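Putative Nitroreductase (Anabaena variabilis ATCC 29413, PDB 3EO7) binds flavin mononucleotide and is probably an FMN-dependent oxidoreductase of the nitroreductase family. Local coordinates at residues D326-Y340 and Q465-S479. Sequence-based numbering, arbitrary orientation. Where two conformers were deposited one is given.
With FMN (flavin mononucleotide), chain B.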
ATOM      1  N   ASP A 326       4.519   7.320  20.059  0.50 18.87           N
ATOM      2  CA  ASP A 326       5.665   7.427  19.160  0.50 18.51           C
ATOM      3  C   ASP A 326       5.305   6.943  17.749  0.50 18.71           C
ATOM      4  O   ASP A 326       5.932   7.359  16.782  0.50 16.87           O
ATOM      5  CB  ASP A 326       6.891   6.728  19.755  0.50 19.20           C
ATOM      6  CG  ASP A 326       7.310   7.336  21.103  0.50 18.06           C
ATOM      7  OD1 ASP A 326       7.385   8.579  21.209  0.50 18.90           O
ATOM      8  OD2 ASP A 326       7.586   6.580  22.054  0.50 19.88           O
ATOM      9  N   LEU A 327       4.308   6.064  17.648  1.00 16.77           N
ATOM     10  CA  LEU A 327       3.779   5.641  16.357  1.00 17.64           C
ATOM     11  C   LEU A 327       3.100   6.864  15.735  1.00 18.41           C
ATOM     12  O   LEU A 327       3.296   7.150  14.556  1.00 18.78           O
ATOM     13  CB  LEU A 327       2.813   4.484  16.512  1.00 18.22           C
ATOM     14  CG  LEU A 327       2.166   4.027  15.192  1.00 17.83           C
ATOM     15  CD1 LEU A 327       3.181   3.663  14.069  1.00 20.13           C
ATOM     16  CD2 LEU A 327       1.192   2.887  15.498  1.00 17.44           C
ATOM     17  N   GLU A 328       2.329   7.610  16.532  1.00 19.27           N
ATOM     18  CA  GLU A 328       1.717   8.851  16.022  1.00 18.62           C
ATOM     19  C   GLU A 328       2.727   9.869  15.526  1.00 18.62           C
ATOM     20  O   GLU A 328       2.594  10.407  14.420  1.00 18.26           O
ATOM     21  CB  GLU A 328       0.837   9.506  17.074  1.00 20.56           C
ATOM     22  CG  GLU A 328      -0.351   8.683  17.413  1.00 24.97           C
ATOM     23  CD  GLU A 328      -1.537   9.519  17.899  1.00 34.29           C
ATOM     24  OE1 GLU A 328      -2.083  10.400  17.147  1.00 33.06           O
ATOM     25  OE2 GLU A 328      -1.941   9.250  19.043  1.00 30.79           O
ATOM     26  N   ILE A 329       3.747  10.112  16.326  1.00 19.06           N
ATOM     27  CA  ILE A 329       4.776  11.075  15.968  1.00 17.94           C
ATOM     28  C   ILE A 329       5.505  10.628  14.688  1.00 17.67           C
ATOM     29  O   ILE A 329       5.721  11.424  13.767  1.00 18.17           O
ATOM     30  CB  ILE A 329       5.786  11.249  17.113  1.00 19.50           C
ATOM     31  CG1 ILE A 329       5.113  11.944  18.311  1.00 20.09           C
ATOM     32  CG2 ILE A 329       6.997  12.044  16.640  1.00 18.87           C
ATOM     33  CD1 ILE A 329       5.975  11.914  19.595  1.00 20.96           C
ATOM     34  N   THR A 330       5.843   9.350  14.632  1.00 17.98           N
ATOM     35  CA  THR A 330       6.508   8.776  13.479  1.00 18.70           C
ATOM     36  C   THR A 330       5.649   8.875  12.205  1.00 16.42           C
ATOM     37  O   THR A 330       6.155   9.281  11.155  1.00 16.91           O
ATOM     38  CB  THR A 330       6.960   7.337  13.776  1.00 17.29           C
ATOM     39  OG1 THR A 330       8.073   7.387  14.700  1.00 18.06           O
ATOM     40  CG2 THR A 330       7.354   6.632  12.511  1.00 17.56           C
HETATM   41  N   MSE A 331       4.358   8.588  12.318  1.00 16.34           N
HETATM   42  CA  MSE A 331       3.469   8.688  11.178  1.00 16.58           C
HETATM   43  C   MSE A 331       3.405  10.122  10.695  1.00 18.82           C
HETATM   44  O   MSE A 331       3.391  10.391   9.496  1.00 19.33           O
HETATM   45  CB  MSE A 331       2.082   8.170  11.518  1.00 17.66           C
HETATM   46  CG  MSE A 331       2.077   6.670  11.723  1.00 18.69           C
HETATM   47 SE   MSE A 331       0.311   5.961  12.088  0.75 17.20          SE
HETATM   48  CE  MSE A 331      -0.371   5.858  10.244  1.00 18.06           C
ATOM     49  N   HIS A 332       3.422  11.063  11.630  1.00 18.56           N
ATOM     50  CA  HIS A 332       3.353  12.454  11.233  1.00 20.41           C
ATOM     51  C   HIS A 332       4.636  12.964  10.564  1.00 18.83           C
ATOM     52  O   HIS A 332       4.558  13.720   9.598  1.00 17.65           O
ATOM     53  CB  HIS A 332       2.968  13.346  12.427  1.00 20.09           C
ATOM     54  CG  HIS A 332       2.825  14.786  12.057  1.00 27.84           C
ATOM     55  ND1 HIS A 332       1.747  15.264  11.339  1.00 32.59           N
ATOM     56  CD2 HIS A 332       3.626  15.852  12.293  1.00 35.02           C
ATOM     57  CE1 HIS A 332       1.899  16.563  11.140  1.00 32.17           C
ATOM     58  NE2 HIS A 332       3.032  16.942  11.703  1.00 36.46           N
ATOM     59  N   LYS A 333       5.801  12.539  11.052  1.00 18.57           N
ATOM     60  CA  LYS A 333       7.095  13.056  10.563  1.00 19.90           C
ATOM     61  C   LYS A 333       7.704  12.277   9.404  1.00 17.17           C
ATOM     62  O   LYS A 333       8.668  12.731   8.780  1.00 18.88           O
ATOM     63  CB  LYS A 333       8.107  13.132  11.705  1.00 20.49           C
ATOM     64  CG  LYS A 333       8.680  11.832  12.155  1.00 26.71           C
ATOM     65  CD  LYS A 333       9.646  12.060  13.333  1.00 30.13           C
ATOM     66  CE  LYS A 333      10.255  10.746  13.832  1.00 36.11           C
ATOM     67  NZ  LYS A 333      11.155  10.969  15.016  1.00 40.63           N
ATOM     68  N   ARG A 334       7.132  11.107   9.119  1.00 15.09           N
ATOM     69  CA  ARG A 334       7.681  10.178   8.139  1.00 16.00           C
ATOM     70  C   ARG A 334       7.874  10.835   6.793  1.00 16.48           C
ATOM     71  O   ARG A 334       6.940  11.411   6.240  1.00 16.45           O
ATOM     72  CB  ARG A 334       6.731   8.998   7.959  1.00 15.66           C
ATOM     73  CG  ARG A 334       7.229   7.981   6.899  1.00 16.60           C
ATOM     74  CD  ARG A 334       6.108   7.376   6.078  1.00 15.79           C
ATOM     75  NE  ARG A 334       5.336   8.395   5.342  1.00 13.42           N
ATOM     76  CZ  ARG A 334       5.727   9.014   4.245  1.00 16.08           C
ATOM     77  NH1 ARG A 334       6.879   8.723   3.672  1.00 15.90           N
ATOM     78  NH2 ARG A 334       4.918   9.904   3.700  1.00 16.80           N
ATOM     79  N   ARG A 335       9.090  10.738   6.269  1.00 17.59           N
ATOM     80  CA  ARG A 335       9.420  11.185   4.916  1.00 17.07           C
ATOM     81  C   ARG A 335      10.255  10.096   4.247  1.00 16.99           C
ATOM     82  O   ARG A 335      10.963   9.343   4.933  1.00 18.58           O
ATOM     83  CB  ARG A 335      10.272  12.448   4.969  1.00 17.30           C
ATOM     84  CG  ARG A 335       9.607  13.669   5.599  1.00 17.25           C
ATOM     85  CD  ARG A 335       8.832  14.506   4.606  1.00 17.20           C
ATOM     86  NE  ARG A 335       7.636  13.859   4.056  1.00 16.00           N
ATOM     87  CZ  ARG A 335       6.429  13.933   4.604  1.00 16.30           C
ATOM     88  NH1 ARG A 335       6.223  14.619   5.716  1.00 14.88           N
ATOM     89  NH2 ARG A 335       5.390  13.363   4.001  1.00 14.63           N
ATOM     90  N   SER A 336      10.202  10.044   2.913  1.00 16.70           N
ATOM     91  CA  SER A 336      11.057   9.172   2.130  1.00 15.82           C
ATOM     92  C   SER A 336      12.429   9.858   2.096  1.00 17.33           C
ATOM     93  O   SER A 336      12.553  11.006   1.665  1.00 18.77           O
ATOM     94  CB  SER A 336      10.518   9.001   0.722  1.00 17.81           C
ATOM     95  OG  SER A 336       9.313   8.262   0.751  1.00 14.59           O
ATOM     96  N   THR A 337      13.458   9.145   2.516  1.00 17.21           N
ATOM     97  CA  THR A 337      14.813   9.684   2.555  1.00 16.69           C
ATOM     98  C   THR A 337      15.389   9.936   1.154  1.00 19.40           C
ATOM     99  O   THR A 337      15.341   9.088   0.281  1.00 20.10           O
ATOM    100  CB  THR A 337      15.700   8.721   3.324  1.00 16.96           C
ATOM    101  OG1 THR A 337      15.041   8.388   4.554  1.00 16.79           O
ATOM    102  CG2 THR A 337      17.093   9.318   3.590  1.00 18.01           C
ATOM    103  N   ARG A 338      15.929  11.135   0.963  1.00 19.53           N
ATOM    104  CA  ARG A 338      16.484  11.547  -0.312  1.00 23.87           C
ATOM    105  C   ARG A 338      17.780  10.834  -0.645  1.00 19.30           C
ATOM    106  O   ARG A 338      18.001  10.472  -1.798  1.00 18.34           O
ATOM    107  CB  ARG A 338      16.732  13.061  -0.323  1.00 24.37           C
ATOM    108  CG  ARG A 338      17.357  13.589  -1.635  1.00 33.54           C
ATOM    109  CD  ARG A 338      17.838  15.067  -1.568  1.00 38.46           C
ATOM    110  NE  ARG A 338      18.122  15.585  -2.915  1.00 55.96           N
ATOM    111  CZ  ARG A 338      17.188  15.978  -3.790  1.00 59.12           C
ATOM    112  NH1 ARG A 338      15.892  15.907  -3.483  1.00 62.62           N
ATOM    113  NH2 ARG A 338      17.548  16.436  -4.993  1.00 58.16           N
ATOM    114  N   ALA A 339      18.618  10.628   0.357  1.00 19.33           N
ATOM    115  CA  ALA A 339      19.942  10.053   0.147  1.00 18.65           C
ATOM    116  C   ALA A 339      20.463   9.446   1.436  1.00 18.98           C
ATOM    117  O   ALA A 339      20.096   9.889   2.524  1.00 19.75           O
ATOM    118  CB  ALA A 339      20.917  11.139  -0.372  1.00 18.27           C
ATOM    119  N   TYR A 340      21.288   8.416   1.296  1.00 18.11           N
ATOM    120  CA  TYR A 340      21.924   7.737   2.412  1.00 16.47           C
ATOM    121  C   TYR A 340      23.378   8.136   2.503  1.00 21.11           C
ATOM    122  O   TYR A 340      23.965   8.542   1.515  1.00 21.80           O
ATOM    123  CB  TYR A 340      21.860   6.210   2.260  1.00 18.76           C
ATOM    124  CG  TYR A 340      20.434   5.726   2.136  1.00 18.13           C
ATOM    125  CD1 TYR A 340      19.480   6.131   3.057  1.00 20.36           C
ATOM    126  CD2 TYR A 340      20.074   4.836   1.134  1.00 16.42           C
ATOM    127  CE1 TYR A 340      18.149   5.709   2.956  1.00 16.79           C
ATOM    128  CE2 TYR A 340      18.743   4.393   1.009  1.00 15.34           C
ATOM    129  CZ  TYR A 340      17.808   4.815   1.931  1.00 15.80           C
ATOM    130  OH  TYR A 340      16.501   4.389   1.821  1.00 16.90           O
ATOM    131  N   GLN A 465       4.755   0.149   3.864  1.00 15.53           N
ATOM    132  CA  GLN A 465       4.490   1.251   4.782  1.00 14.61           C
ATOM    133  C   GLN A 465       4.924   0.884   6.197  1.00 15.63           C
ATOM    134  O   GLN A 465       5.410   1.730   6.934  1.00 15.84           O
ATOM    135  CB  GLN A 465       3.032   1.682   4.741  1.00 14.58           C
ATOM    136  CG  GLN A 465       2.744   2.929   5.555  1.00 15.42           C
ATOM    137  CD  GLN A 465       3.416   4.211   5.039  1.00 16.11           C
ATOM    138  OE1 GLN A 465       4.101   4.209   4.031  1.00 15.23           O
ATOM    139  NE2 GLN A 465       3.199   5.330   5.750  1.00 14.42           N
ATOM    140  N   ARG A 466       4.723  -0.386   6.575  1.00 14.95           N
ATOM    141  CA  ARG A 466       5.147  -0.822   7.892  1.00 14.82           C
ATOM    142  C   ARG A 466       6.665  -0.705   7.991  1.00 14.60           C
ATOM    143  O   ARG A 466       7.184  -0.267   9.000  1.00 15.38           O
ATOM    144  CB  ARG A 466       4.671  -2.241   8.177  1.00 16.30           C
ATOM    145  CG  ARG A 466       3.141  -2.372   8.281  1.00 17.78           C
ATOM    146  CD  ARG A 466       2.713  -3.789   8.655  1.00 19.48           C
ATOM    147  NE  ARG A 466       3.020  -4.150  10.047  1.00 18.42           N
ATOM    148  CZ  ARG A 466       2.144  -4.117  11.054  1.00 20.32           C
ATOM    149  NH1 ARG A 466       0.912  -3.727  10.833  1.00 19.08           N
ATOM    150  NH2 ARG A 466       2.489  -4.469  12.282  1.00 17.13           N
ATOM    151  N   LEU A 467       7.371  -1.078   6.928  1.00 14.75           N
ATOM    152  CA  LEU A 467       8.830  -0.968   6.905  1.00 15.56           C
ATOM    153  C   LEU A 467       9.276   0.497   6.982  1.00 15.81           C
ATOM    154  O   LEU A 467      10.233   0.811   7.679  1.00 15.53           O
ATOM    155  CB  LEU A 467       9.428  -1.601   5.608  1.00 17.23           C
ATOM    156  CG  LEU A 467       9.477  -3.113   5.457  1.00 22.50           C
ATOM    157  CD1 LEU A 467       9.738  -3.533   3.993  1.00 22.60           C
ATOM    158  CD2 LEU A 467      10.591  -3.660   6.397  1.00 21.21           C
ATOM    159  N   ASN A 468       8.617   1.385   6.231  1.00 15.71           N
ATOM    160  CA  ASN A 468       8.944   2.803   6.235  1.00 15.21           C
ATOM    161  C   ASN A 468       8.771   3.413   7.649  1.00 16.39           C
ATOM    162  O   ASN A 468       9.642   4.110   8.137  1.00 16.10           O
ATOM    163  CB  ASN A 468       8.115   3.615   5.213  1.00 15.05           C
ATOM    164  CG  ASN A 468       8.692   3.572   3.797  1.00 15.23           C
ATOM    165  OD1 ASN A 468       9.134   4.606   3.279  1.00 16.52           O
ATOM    166  ND2 ASN A 468       8.693   2.398   3.170  1.00 16.11           N
ATOM    167  N   LEU A 469       7.642   3.123   8.281  1.00 15.75           N
ATOM    168  CA  LEU A 469       7.338   3.645   9.618  1.00 15.40           C
ATOM    169  C   LEU A 469       8.330   3.099  10.641  1.00 16.32           C
ATOM    170  O   LEU A 469       8.887   3.868  11.453  1.00 15.90           O
ATOM    171  CB  LEU A 469       5.893   3.340   9.985  1.00 16.48           C
ATOM    172  CG  LEU A 469       4.833   4.145   9.207  1.00 15.43           C
ATOM    173  CD1 LEU A 469       3.407   3.609   9.503  1.00 15.25           C
ATOM    174  CD2 LEU A 469       4.963   5.651   9.488  1.00 15.32           C
ATOM    175  N   ALA A 470       8.605   1.808  10.581  1.00 16.10           N
ATOM    176  CA  ALA A 470       9.595   1.222  11.488  1.00 15.58           C
ATOM    177  C   ALA A 470      10.974   1.873  11.322  1.00 14.65           C
ATOM    178  O   ALA A 470      11.651   2.156  12.318  1.00 17.57           O
ATOM    179  CB  ALA A 470       9.675  -0.306  11.339  1.00 14.99           C
ATOM    180  N   ALA A 471      11.386   2.105  10.084  1.00 15.70           N
ATOM    181  CA  ALA A 471      12.684   2.706   9.800  1.00 16.23           C
ATOM    182  C   ALA A 471      12.749   4.074  10.435  1.00 16.65           C
ATOM    183  O   ALA A 471      13.698   4.392  11.133  1.00 16.36           O
ATOM    184  CB  ALA A 471      12.935   2.809   8.256  1.00 14.64           C
ATOM    185  N   ILE A 472      11.741   4.904  10.181  1.00 16.53           N
ATOM    186  CA  ILE A 472      11.705   6.255  10.737  1.00 16.08           C
ATOM    187  C   ILE A 472      11.685   6.243  12.263  1.00 16.04           C
ATOM    188  O   ILE A 472      12.399   7.024  12.886  1.00 15.88           O
ATOM    189  CB  ILE A 472      10.515   7.065  10.173  1.00 17.82           C
ATOM    190  CG1 ILE A 472      10.655   7.243   8.647  1.00 17.70           C
ATOM    191  CG2 ILE A 472      10.349   8.408  10.965  1.00 15.57           C
ATOM    192  CD1 ILE A 472      11.967   7.895   8.168  1.00 17.41           C
ATOM    193  N   GLN A 473      10.911   5.342  12.875  1.00 15.34           N
ATOM    194  CA  GLN A 473      10.904   5.202  14.326  1.00 15.90           C
ATOM    195  C   GLN A 473      12.282   4.913  14.899  1.00 17.94           C
ATOM    196  O   GLN A 473      12.613   5.399  15.970  1.00 16.67           O
ATOM    197  CB  GLN A 473       9.950   4.098  14.738  1.00 15.16           C
ATOM    198  CG  GLN A 473       9.910   3.737  16.238  1.00 16.33           C
ATOM    199  CD  GLN A 473       9.489   4.872  17.147  1.00 21.49           C
ATOM    200  OE1 GLN A 473       8.826   5.818  16.724  1.00 19.87           O
ATOM    201  NE2 GLN A 473       9.859   4.765  18.436  1.00 19.49           N
ATOM    202  N   LEU A 474      13.070   4.127  14.172  1.00 17.33           N
ATOM    203  CA  LEU A 474      14.438   3.768  14.549  1.00 16.92           C
ATOM    204  C   LEU A 474      15.515   4.757  14.069  1.00 18.70           C
ATOM    205  O   LEU A 474      16.700   4.432  14.136  1.00 18.21           O
ATOM    206  CB  LEU A 474      14.759   2.352  14.061  1.00 18.42           C
ATOM    207  CG  LEU A 474      13.888   1.219  14.650  1.00 21.25           C
ATOM    208  CD1 LEU A 474      14.429  -0.128  14.211  1.00 25.04           C
ATOM    209  CD2 LEU A 474      13.803   1.276  16.150  1.00 28.22           C
ATOM    210  N   ASN A 475      15.103   5.941  13.597  1.00 17.35           N
ATOM    211  CA  ASN A 475      16.040   6.990  13.154  1.00 20.22           C
ATOM    212  C   ASN A 475      16.897   6.550  11.985  1.00 19.84           C
ATOM    213  O   ASN A 475      18.060   6.958  11.840  1.00 20.21           O
ATOM    214  CB  ASN A 475      16.932   7.417  14.316  1.00 20.62           C
ATOM    215  CG  ASN A 475      16.134   7.942  15.490  1.00 27.18           C
ATOM    216  OD1 ASN A 475      16.299   7.489  16.620  1.00 38.38           O
ATOM    217  ND2 ASN A 475      15.234   8.860  15.217  1.00 24.47           N
ATOM    218  N   LEU A 476      16.294   5.740  11.135  1.00 15.58           N
ATOM    219  CA  LEU A 476      16.935   5.231   9.937  1.00 16.65           C
ATOM    220  C   LEU A 476      16.356   5.922   8.707  1.00 15.77           C
ATOM    221  O   LEU A 476      15.391   6.707   8.800  1.00 18.94           O
ATOM    222  CB  LEU A 476      16.722   3.722   9.833  1.00 18.47           C
ATOM    223  CG  LEU A 476      17.209   2.869  11.007  1.00 20.02           C
ATOM    224  CD1 LEU A 476      16.821   1.394  10.714  1.00 20.56           C
ATOM    225  CD2 LEU A 476      18.692   3.055  11.275  1.00 21.52           C
ATOM    226  N   GLY A 477      16.992   5.676   7.571  1.00 17.59           N
ATOM    227  CA  GLY A 477      16.554   6.177   6.262  1.00 16.38           C
ATOM    228  C   GLY A 477      15.842   5.074   5.500  1.00 16.97           C
ATOM    229  O   GLY A 477      16.141   3.890   5.675  1.00 15.59           O
ATOM    230  N   VAL A 478      14.865   5.469   4.684  1.00 15.91           N
ATOM    231  CA  VAL A 478      14.077   4.521   3.928  1.00 15.72           C
ATOM    232  C   VAL A 478      13.463   5.171   2.705  1.00 15.93           C
ATOM    233  O   VAL A 478      13.120   6.344   2.720  1.00 16.54           O
ATOM    234  CB  VAL A 478      12.938   3.915   4.818  1.00 15.50           C
ATOM    235  CG1 VAL A 478      12.005   5.030   5.379  1.00 14.69           C
ATOM    236  CG2 VAL A 478      12.116   2.816   4.049  1.00 13.28           C
ATOM    237  N   SER A 479      13.350   4.398   1.630  1.00 16.73           N
ATOM    238  CA  SER A 479      12.619   4.839   0.474  1.00 13.99           C
ATOM    239  C   SER A 479      12.212   3.676  -0.405  1.00 15.82           C
ATOM    240  O   SER A 479      13.029   2.823  -0.728  1.00 14.31           O
ATOM    241  CB  SER A 479      13.429   5.830  -0.374  1.00 16.25           C
ATOM    242  OG  SER A 479      12.646   6.310  -1.481  1.00 16.64           O
TER
HETATM  243  N1  FMN B 700      11.589   7.887  -4.206  1.00 13.36           N
HETATM  244  C2  FMN B 700      12.742   7.872  -4.973  1.00 19.23           C
HETATM  245  O2  FMN B 700      13.651   8.667  -4.760  1.00 17.54           O
HETATM  246  N3  FMN B 700      12.934   7.010  -6.019  1.00 16.12           N
HETATM  247  C4  FMN B 700      11.975   6.123  -6.408  1.00 17.03           C
HETATM  248  O4  FMN B 700      12.277   5.246  -7.239  1.00 16.24           O
HETATM  249  C4A FMN B 700      10.798   6.099  -5.662  1.00 14.89           C
HETATM  250  N5  FMN B 700       9.766   5.260  -6.035  1.00 12.76           N
HETATM  251  C5A FMN B 700       8.614   5.173  -5.227  1.00 13.33           C
HETATM  252  C6  FMN B 700       7.603   4.259  -5.500  1.00 12.98           C
HETATM  253  C7  FMN B 700       6.453   4.187  -4.715  1.00 13.46           C
HETATM  254  C7M FMN B 700       5.412   3.086  -4.971  1.00 13.11           C
HETATM  255  C8  FMN B 700       6.302   5.038  -3.628  1.00 14.61           C
HETATM  256  C8M FMN B 700       5.176   4.879  -2.628  1.00 10.86           C
HETATM  257  C9  FMN B 700       7.314   5.969  -3.324  1.00 13.14           C
HETATM  258  C9A FMN B 700       8.468   6.033  -4.123  1.00 13.07           C
HETATM  259  N10 FMN B 700       9.467   6.955  -3.835  1.00 14.49           N
HETATM  260  C10 FMN B 700      10.617   6.981  -4.576  1.00 14.61           C
HETATM  261  C1' FMN B 700       9.255   8.062  -2.822  1.00 12.78           C
HETATM  262  C2' FMN B 700       8.375   9.185  -3.332  1.00 14.98           C
HETATM  263  O2' FMN B 700       9.147  10.060  -4.183  1.00 16.43           O
HETATM  264  C3' FMN B 700       7.784   9.938  -2.142  1.00 13.02           C
HETATM  265  O3' FMN B 700       6.871   9.093  -1.433  1.00 13.97           O
HETATM  266  C4' FMN B 700       7.118  11.276  -2.515  1.00 13.75           C
HETATM  267  O4' FMN B 700       8.088  12.194  -3.091  1.00 15.56           O
HETATM  268  C5' FMN B 700       6.470  11.897  -1.292  1.00 11.88           C
HETATM  269  O5' FMN B 700       7.394  12.124  -0.262  1.00 14.48           O
HETATM  270  P   FMN B 700       7.228  11.484   1.175  1.00 14.60           P
HETATM  271  O1P FMN B 700       7.322   9.970   1.023  1.00 14.99           O
HETATM  272  O2P FMN B 700       8.388  12.054   1.984  1.00 14.81           O
HETATM  273  O3P FMN B 700       5.907  11.887   1.762  1.00 13.91           O
HETATM  274  O   HOH W   1       9.110   7.007   4.496  1.00 14.78           O
HETATM  275  O   HOH W   2       9.134   5.441   0.551  1.00 14.19           O
HETATM  276  O   HOH W   3      13.345   9.062  -1.634  1.00 18.17           O
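With chi1 at 178°, R334 CG swings away from the backbone N and runs past I472 and L469, and bends at chi2 and chi3 then turn the guanidinium to the FMN phosphate. On the way R334 CG lies 3.9 Å from I472 CG1. T337 has OG1 beside its own backbone N, and both atoms pair with V478. T337 N donates to V478 O at 2.8 Å. V478 N donates in turn to T337 OG1. The loop after helix 325-333 forms the phosphate end of the FMN site in this nitroreductase-family region, and three consecutive residues grip the phosphate. R334 NH1 reaches FMN O1P at 3.0 Å in a nearly straight bond (166°), with O1P at the guanidinium edge, in its plane. R334 NH2 donates to O3P. R335 adds NE to O2P and NH2 to O3P. S336 gives its N to O2P and its OG to O1P. One water ties R334 NH1 to N468 OD1, and a second joins N468 OD1 to S336 OG. N468 ND2 bonds back to G464 O. A leucine in place of R334 would probably leave O1P and O3P with fewer donors and the first water without its link to the arginine. Behind the site, L469 CD2 packs 3.8 Å from M331 CG, and T330 CG2 touches I472 CG2. Y340 CE1 comes 3.5 Å from G477 C, V478 N lies at the ring edge, and Y340 OH bonds to T506. The axes of helix segments 326-333 and 465-473 cross at 106°. Helix 181-202 touches M331 and L469, while strand 500-508 pairs with strand 477-481 and packs on V478.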